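Local atomic coordinates of nitrogen regulatory PII-like protein (Bacillus subtilis subsp. subtilis, PDB entry 4RX6), a protein that binds ATP as a trimeric PII-type signalling protein and is required for full induction of the nrgAB operon when ammonium is limiting. Residues 13-18 against 88-93; 35-40 against 70-75. One frame throughout, in Å; residues are numbered along the deposited sequence.

Interaction 1 (13-18 against 88-93). With ATP (adenosine-5'-triphosphate), chain F.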
loop_
_atom_site.group_PDB
_atom_site.type_symbol
_atom_site.label_atom_id
_atom_site.label_comp_id
_atom_site.label_asym_id
_atom_site.label_seq_id
_atom_site.Cartn_x
_atom_site.Cartn_y
_atom_site.Cartn_z
ATOM N N VAL B 13 5.344 -7.580 5.004
ATOM C CA VAL B 13 6.636 -7.114 4.589
ATOM C C VAL B 13 6.462 -6.623 3.175
ATOM O O VAL B 13 5.943 -7.347 2.324
ATOM C CB VAL B 13 7.646 -8.233 4.630
ATOM C CG1 VAL B 13 8.994 -7.722 4.189
ATOM C CG2 VAL B 13 7.703 -8.820 6.039
ATOM N N GLU B 14 6.880 -5.386 2.934
ATOM C CA GLU B 14 6.657 -4.719 1.661
ATOM C C GLU B 14 8.010 -4.289 1.125
ATOM O O GLU B 14 8.686 -3.492 1.765
ATOM C CB GLU B 14 5.806 -3.486 1.895
ATOM C CG GLU B 14 4.757 -3.197 0.871
ATOM C CD GLU B 14 3.969 -1.944 1.248
ATOM O OE1 GLU B 14 2.739 -2.026 1.503
ATOM O OE2 GLU B 14 4.602 -0.870 1.321
ATOM N N ILE B 15 8.427 -4.840 -0.012
ATOM C CA ILE B 15 9.681 -4.440 -0.621
ATOM C C ILE B 15 9.381 -3.595 -1.856
ATOM O O ILE B 15 8.493 -3.931 -2.646
ATOM C CB ILE B 15 10.521 -5.656 -1.066
ATOM C CG1 ILE B 15 10.794 -6.614 0.111
ATOM C CG2 ILE B 15 11.819 -5.184 -1.744
ATOM C CD1 ILE B 15 10.960 -8.092 -0.292
ATOM N N VAL B 16 10.086 -2.482 -2.012
ATOM C CA VAL B 16 10.000 -1.736 -3.242
ATOM C C VAL B 16 11.423 -1.688 -3.731
ATOM O O VAL B 16 12.323 -1.328 -2.978
ATOM C CB VAL B 16 9.430 -0.313 -3.040
ATOM C CG1 VAL B 16 9.287 0.388 -4.389
ATOM C CG2 VAL B 16 8.075 -0.352 -2.286
ATOM N N THR B 17 11.638 -2.073 -4.979
ATOM C CA THR B 17 12.985 -2.305 -5.470
ATOM C C THR B 17 12.964 -2.246 -6.983
ATOM O O THR B 17 11.901 -2.219 -7.580
ATOM C CB THR B 17 13.523 -3.696 -4.987
ATOM O OG1 THR B 17 14.840 -3.922 -5.505
ATOM C CG2 THR B 17 12.601 -4.831 -5.436
ATOM N N ARG B 18 14.136 -2.209 -7.601
ATOM C CA ARG B 18 14.227 -2.339 -9.054
ATOM C C ARG B 18 13.791 -3.735 -9.503
ATOM O O ARG B 18 13.846 -4.692 -8.729
ATOM C CB ARG B 18 15.657 -2.088 -9.529
ATOM C CG ARG B 18 16.575 -3.292 -9.359
ATOM C CD ARG B 18 17.867 -3.109 -10.123
ATOM N NE ARG B 18 18.635 -1.976 -9.620
ATOM C CZ ARG B 18 19.354 -2.012 -8.507
ATOM N NH1 ARG B 18 19.390 -3.122 -7.777
ATOM N NH2 ARG B 18 20.031 -0.939 -8.125
ATOM N N ARG B 88 19.493 -9.905 0.813
ATOM C CA ARG B 88 20.635 -10.708 0.460
ATOM C C ARG B 88 20.669 -10.904 -1.041
ATOM O O ARG B 88 21.715 -10.703 -1.657
ATOM C CB ARG B 88 20.554 -12.040 1.207
ATOM C CG ARG B 88 21.631 -13.041 0.838
ATOM C CD ARG B 88 21.758 -14.142 1.893
ATOM N NE ARG B 88 20.637 -15.089 1.878
ATOM C CZ ARG B 88 20.331 -15.878 0.851
ATOM N NH1 ARG B 88 21.039 -15.844 -0.271
ATOM N NH2 ARG B 88 19.297 -16.701 0.931
ATOM N N VAL B 89 19.528 -11.251 -1.641
ATOM C CA VAL B 89 19.507 -11.493 -3.078
ATOM C C VAL B 89 19.370 -10.181 -3.849
ATOM O O VAL B 89 19.674 -10.123 -5.037
ATOM C CB VAL B 89 18.426 -12.529 -3.504
ATOM C CG1 VAL B 89 17.870 -13.260 -2.313
ATOM C CG2 VAL B 89 17.317 -11.874 -4.280
ATOM N N LEU B 90 18.949 -9.120 -3.163
ATOM C CA LEU B 90 18.646 -7.849 -3.826
ATOM C C LEU B 90 19.758 -6.807 -3.659
ATOM O O LEU B 90 19.830 -5.849 -4.414
ATOM C CB LEU B 90 17.323 -7.272 -3.308
ATOM C CG LEU B 90 16.068 -8.155 -3.369
ATOM C CD1 LEU B 90 14.888 -7.444 -2.701
ATOM C CD2 LEU B 90 15.711 -8.570 -4.808
ATOM N N LYS B 91 20.622 -6.981 -2.668
ATOM C CA LYS B 91 21.728 -6.051 -2.456
ATOM C C LYS B 91 22.710 -6.032 -3.650
ATOM O O LYS B 91 23.173 -7.096 -4.087
ATOM C CB LYS B 91 22.448 -6.466 -1.176
ATOM C CG LYS B 91 23.552 -5.557 -0.715
ATOM C CD LYS B 91 23.893 -5.867 0.742
ATOM C CE LYS B 91 25.102 -5.074 1.216
ATOM N NZ LYS B 91 24.953 -3.607 0.977
ATOM N N THR B 92 23.012 -4.845 -4.188
ATOM C CA THR B 92 24.049 -4.713 -5.231
ATOM C C THR B 92 25.048 -3.592 -4.928
ATOM O O THR B 92 26.172 -3.624 -5.418
ATOM C CB THR B 92 23.481 -4.489 -6.699
ATOM O OG1 THR B 92 23.085 -3.122 -6.888
ATOM C CG2 THR B 92 22.297 -5.401 -7.010
ATOM N N GLY B 93 24.644 -2.601 -4.138
ATOM C CA GLY B 93 25.522 -1.487 -3.825
ATOM C C GLY B 93 25.167 -0.209 -4.573
ATOM O O GLY B 93 25.686 0.868 -4.255
HETATM P PG ATP F . 17.094 7.428 -0.930
HETATM O O1G ATP F . 17.746 8.789 -0.954
HETATM O O2G ATP F . 15.606 7.451 -1.225
HETATM O O3G ATP F . 17.447 6.665 0.325
HETATM P PB ATP F . 17.236 5.809 -3.365
HETATM O O1B ATP F . 16.476 6.759 -4.258
HETATM O O2B ATP F . 18.341 4.956 -3.943
HETATM O O3B ATP F . 17.873 6.618 -2.110
HETATM P PA ATP F . 15.921 3.243 -3.159
HETATM O O1A ATP F . 15.748 2.482 -1.862
HETATM O O2A ATP F . 16.788 2.715 -4.265
HETATM O O3A ATP F . 16.157 4.791 -2.744
HETATM O "O5'" ATP F . 14.495 3.365 -3.868
HETATM C "C5'" ATP F . 14.001 2.329 -4.702
HETATM C "C4'" ATP F . 12.499 2.548 -4.834
HETATM O "O4'" ATP F . 11.866 2.343 -3.579
HETATM C "C3'" ATP F . 12.147 3.983 -5.154
HETATM O "O3'" ATP F . 12.254 4.235 -6.555
HETATM C "C2'" ATP F . 10.732 4.113 -4.601
HETATM O "O2'" ATP F . 9.719 3.632 -5.504
HETATM C "C1'" ATP F . 10.723 3.180 -3.411
HETATM N N9 ATP F . 10.962 3.977 -2.204
HETATM C C8 ATP F . 12.199 4.226 -1.745
HETATM N N7 ATP F . 12.160 4.982 -0.624
HETATM C C5 ATP F . 10.872 5.247 -0.359
HETATM C C6 ATP F . 10.171 6.008 0.695
HETATM N N6 ATP F . 10.883 6.640 1.673
HETATM N N1 ATP F . 8.817 6.028 0.624
HETATM C C2 ATP F . 8.124 5.406 -0.354
HETATM N N3 ATP F . 8.708 4.704 -1.343
HETATM C C4 ATP F . 10.067 4.580 -1.401
HETATM O O HOH W 1 18.355 -6.181 -7.042
#
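Ile15 and Leu90 make the apolar part of this contact: CG2 of Ile15 lies 3.9 Å from CD1 of Leu90, the two side chains meeting at a slant. With CG1 of Ile15 beside the backbone N (chi1 -57°), CG2 falls anti to that N and faces the leucine. Thr17 extends the patch more loosely, its CG2 standing 4.4 Å from the same CD1. Its hydroxyl has a different task, bonding to the backbone O of Asp97.

The polar part contains no direct hydrogen bond between the segments. Arg18 bends at chi3 (63°), which carries its guanidinium toward residues 90-92. A water bridges the gap, donating to O of Leu90 at 3.0 Å. The same water lies in the guanidinium plane, at its edge, and accepts a weak bond of 3.3 Å from NH1 of Arg18. NH1 also packs 3.8 Å from CG2 of Thr92. OD1 of Asp97 forms a salt bridge with NH1 of Arg18, while OD2 accepts the backbone N of Thr92 and of Gly93; one carboxylate thus ties the arginine to the turn after the helix.

ATP touches the other side of strand 13-17, where CG1 of Val16 lies 3.3 Å from C1' of the ribose. Val16 and Asp97 both belong to this nucleotide's pocket, to which a second subunit contributes Thr38.

Within the PII fold, strand 10-17 runs between strands 58-74 and 99-110, while Ile15 also packs on Ala86 of helix 79-90 and Leu90 on Leu25 of helix 22-31, joining the helical layer to the sheet.

Interaction 2 (35-40 against 70-75). With ATP (adenosine-5'-triphosphate), chain E.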
loop_
_atom_site.group_PDB
_atom_site.type_symbol
_atom_site.label_atom_id
_atom_site.label_comp_id
_atom_site.label_asym_id
_atom_site.label_seq_id
_atom_site.Cartn_x
_atom_site.Cartn_y
_atom_site.Cartn_z
ATOM N N THR B 35 4.942 -19.267 1.107
ATOM C CA THR B 35 4.123 -20.027 0.168
ATOM C C THR B 35 3.515 -19.170 -0.925
ATOM O O THR B 35 3.250 -19.666 -2.018
ATOM C CB THR B 35 2.918 -20.704 0.871
ATOM O OG1 THR B 35 2.555 -19.961 2.050
ATOM C CG2 THR B 35 3.244 -22.163 1.199
ATOM N N SER B 36 3.242 -17.907 -0.615
ATOM C CA SER B 36 2.617 -17.033 -1.586
ATOM C C SER B 36 2.986 -15.592 -1.352
ATOM O O SER B 36 3.286 -15.180 -0.229
ATOM C CB SER B 36 1.113 -17.176 -1.528
ATOM O OG SER B 36 0.568 -16.844 -2.783
ATOM N N LEU B 37 2.982 -14.828 -2.433
ATOM C CA LEU B 37 3.224 -13.408 -2.338
ATOM C C LEU B 37 2.519 -12.657 -3.461
ATOM O O LEU B 37 2.015 -13.262 -4.415
ATOM C CB LEU B 37 4.726 -13.126 -2.340
ATOM C CG LEU B 37 5.534 -13.468 -3.588
ATOM C CD1 LEU B 37 5.213 -12.508 -4.708
ATOM C CD2 LEU B 37 7.009 -13.397 -3.239
ATOM N N THR B 38 2.467 -11.340 -3.317
ATOM C CA THR B 38 1.810 -10.473 -4.278
ATOM C C THR B 38 2.830 -9.497 -4.796
ATOM O O THR B 38 3.673 -9.027 -4.040
ATOM C CB THR B 38 0.690 -9.660 -3.632
ATOM O OG1 THR B 38 -0.357 -10.527 -3.196
ATOM C CG2 THR B 38 0.130 -8.685 -4.626
ATOM N N PHE B 39 2.763 -9.168 -6.078
ATOM C CA PHE B 39 3.643 -8.132 -6.607
ATOM C C PHE B 39 2.927 -7.289 -7.635
ATOM O O PHE B 39 1.949 -7.724 -8.240
ATOM C CB PHE B 39 4.931 -8.728 -7.185
ATOM C CG PHE B 39 4.728 -9.557 -8.399
ATOM C CD1 PHE B 39 4.847 -8.996 -9.665
ATOM C CD2 PHE B 39 4.425 -10.897 -8.294
ATOM C CE1 PHE B 39 4.669 -9.763 -10.811
ATOM C CE2 PHE B 39 4.241 -11.666 -9.434
ATOM C CZ PHE B 39 4.367 -11.091 -10.699
ATOM N N SER B 40 3.421 -6.075 -7.825
ATOM C CA SER B 40 2.812 -5.145 -8.767
ATOM C C SER B 40 3.887 -4.289 -9.391
ATOM O O SER B 40 4.948 -4.074 -8.810
ATOM C CB SER B 40 1.786 -4.259 -8.074
ATOM O OG SER B 40 2.285 -3.799 -6.840
ATOM N N ILE B 70 6.622 -5.722 -3.867
ATOM C CA ILE B 70 6.307 -7.051 -3.394
ATOM C C ILE B 70 5.686 -7.029 -1.998
ATOM O O ILE B 70 6.277 -6.488 -1.074
ATOM C CB ILE B 70 7.574 -7.859 -3.325
ATOM C CG1 ILE B 70 8.239 -7.900 -4.703
ATOM C CG2 ILE B 70 7.258 -9.252 -2.825
ATOM C CD1 ILE B 70 9.701 -8.346 -4.651
ATOM N N GLU B 71 4.506 -7.625 -1.837
ATOM C CA GLU B 71 3.869 -7.702 -0.526
ATOM C C GLU B 71 3.763 -9.133 -0.009
ATOM O O GLU B 71 3.139 -9.987 -0.628
ATOM C CB GLU B 71 2.482 -7.093 -0.572
ATOM C CG GLU B 71 2.475 -5.630 -0.915
ATOM C CD GLU B 71 1.084 -5.143 -1.259
ATOM O OE1 GLU B 71 0.712 -5.222 -2.451
ATOM O OE2 GLU B 71 0.360 -4.702 -0.336
ATOM N N ILE B 72 4.346 -9.370 1.159
ATOM C CA ILE B 72 4.392 -10.693 1.750
ATOM C C ILE B 72 3.872 -10.650 3.174
ATOM O O ILE B 72 4.538 -10.123 4.041
ATOM C CB ILE B 72 5.831 -11.182 1.834
ATOM C CG1 ILE B 72 6.536 -10.994 0.492
ATOM C CG2 ILE B 72 5.852 -12.627 2.305
ATOM C CD1 ILE B 72 8.021 -10.945 0.591
ATOM N N VAL B 73 2.681 -11.183 3.411
ATOM C CA VAL B 73 2.157 -11.286 4.766
ATOM C C VAL B 73 2.617 -12.611 5.368
ATOM O O VAL B 73 2.619 -13.643 4.683
ATOM C CB VAL B 73 0.624 -11.240 4.799
ATOM C CG1 VAL B 73 0.149 -11.234 6.233
ATOM C CG2 VAL B 73 0.111 -10.015 4.086
ATOM N N VAL B 74 2.987 -12.596 6.646
ATOM C CA VAL B 74 3.587 -13.768 7.276
ATOM C C VAL B 74 3.080 -13.871 8.695
ATOM O O VAL B 74 2.598 -12.900 9.259
ATOM C CB VAL B 74 5.154 -13.699 7.291
ATOM C CG1 VAL B 74 5.718 -13.622 5.869
ATOM C CG2 VAL B 74 5.651 -12.525 8.127
ATOM N N SER B 75 3.169 -15.049 9.281
ATOM C CA SER B 75 2.860 -15.182 10.690
ATOM C C SER B 75 3.853 -16.138 11.332
ATOM O O SER B 75 4.578 -15.761 12.264
ATOM C CB SER B 75 1.441 -15.692 10.898
ATOM O OG SER B 75 1.267 -16.065 12.253
HETATM P PG ATP E . -3.971 -21.762 -0.643
HETATM O O1G ATP E . -2.894 -22.833 -0.626
HETATM O O2G ATP E . -3.941 -20.876 0.588
HETATM O O3G ATP E . -5.354 -22.222 -1.050
HETATM P PB ATP E . -2.305 -19.824 -1.828
HETATM O O1B ATP E . -1.719 -19.934 -0.422
HETATM O O2B ATP E . -1.444 -20.059 -3.058
HETATM O O3B ATP E . -3.607 -20.773 -1.866
HETATM P PA ATP E . -4.398 -18.130 -2.813
HETATM O O1A ATP E . -5.487 -17.781 -1.819
HETATM O O2A ATP E . -4.670 -19.123 -3.933
HETATM O O3A ATP E . -2.979 -18.378 -2.060
HETATM O "O5'" ATP E . -3.948 -16.751 -3.490
HETATM C "C5'" ATP E . -4.834 -15.672 -3.716
HETATM C "C4'" ATP E . -3.908 -14.481 -3.822
HETATM O "O4'" ATP E . -3.797 -13.870 -2.539
HETATM C "C3'" ATP E . -2.490 -14.917 -4.107
HETATM O "O3'" ATP E . -2.233 -15.133 -5.491
HETATM C "C2'" ATP E . -1.711 -13.733 -3.589
HETATM O "O2'" ATP E . -1.757 -12.674 -4.550
HETATM C "C1'" ATP E . -2.502 -13.289 -2.383
HETATM N N9 ATP E . -1.836 -13.845 -1.189
HETATM C C8 ATP E . -2.102 -15.025 -0.594
HETATM N N7 ATP E . -1.281 -15.216 0.473
HETATM C C5 ATP E . -0.473 -14.145 0.568
HETATM C C6 ATP E . 0.612 -13.693 1.458
HETATM N N6 ATP E . 1.023 -14.441 2.494
HETATM N N1 ATP E . 1.196 -12.504 1.197
HETATM C C2 ATP E . 0.812 -11.731 0.165
HETATM N N3 ATP E . -0.166 -12.080 -0.684
HETATM C C4 ATP E . -0.837 -13.248 -0.536
HETATM O O HOH W 2 2.194 -5.444 -4.474
#
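Thr38 and Glu71 form an antiparallel hydrogen-bonded pair in the beta hairpin of strands 36-51 and 58-74, part of the ferredoxin-like PII fold. N of Thr38 donates to O of Glu71 at 3.1 Å. In return, N of Glu71 donates to O of Thr38 at 2.7 Å.

The tightly packed apolar part comprises Leu37, Phe39, Ile70 and Ile72. CB of Leu37 lies 4.0 Å from CG1 of Ile72, and CB of Phe39 lies 4.2 Å from CG1 of Ile70, although the phenyl ring leads away to meet Phe22 edge-to-face. Phe22 also covers Leu37 and Ile70.

The face of Thr38 and Glu71 is polar and holds a water. These side chains run alongside each other without bonding; the water links OE1 of Glu71 to OG of Ser40, while OE2 pairs with Lys69 of the third subunit.

The loose end lies beyond Leu37 and Ile72, where the strands part, residues 73-75 lose contact with 35-40 and adenine enters. N of Val73 donates to N1 at 3.0 Å and N6 donates to O of Val73, two bonds to the N1 and N6 edge of adenine. OG1 of Thr38 accepts from the ribose O2' at 2.9 Å and donates to adenine N3 at 3.0 Å.

Overall arrangement
Interactions 1 and 2 have centres 14 Å apart and share one antiparallel sheet, ordered 36-51, 58-74, 10-17, 99-110. Along the chain, interaction 2 is nested inside the loop closed by interaction 1, and strand 58-74 leads on to helix 79-90. The two meet directly where strands 10-17 and 58-74 are neighbours: O of Val13 lies 2.8 Å from N of Ile72 and O of Ile15 lies 2.9 Å from N of Ile70, both probable hydrogen bonds. Each contact borders a different ATP at a subunit interface. One chain therefore contributes complementary parts to two nucleotide sites; each site is built from residues of two subunits, so the trimer completes the pockets.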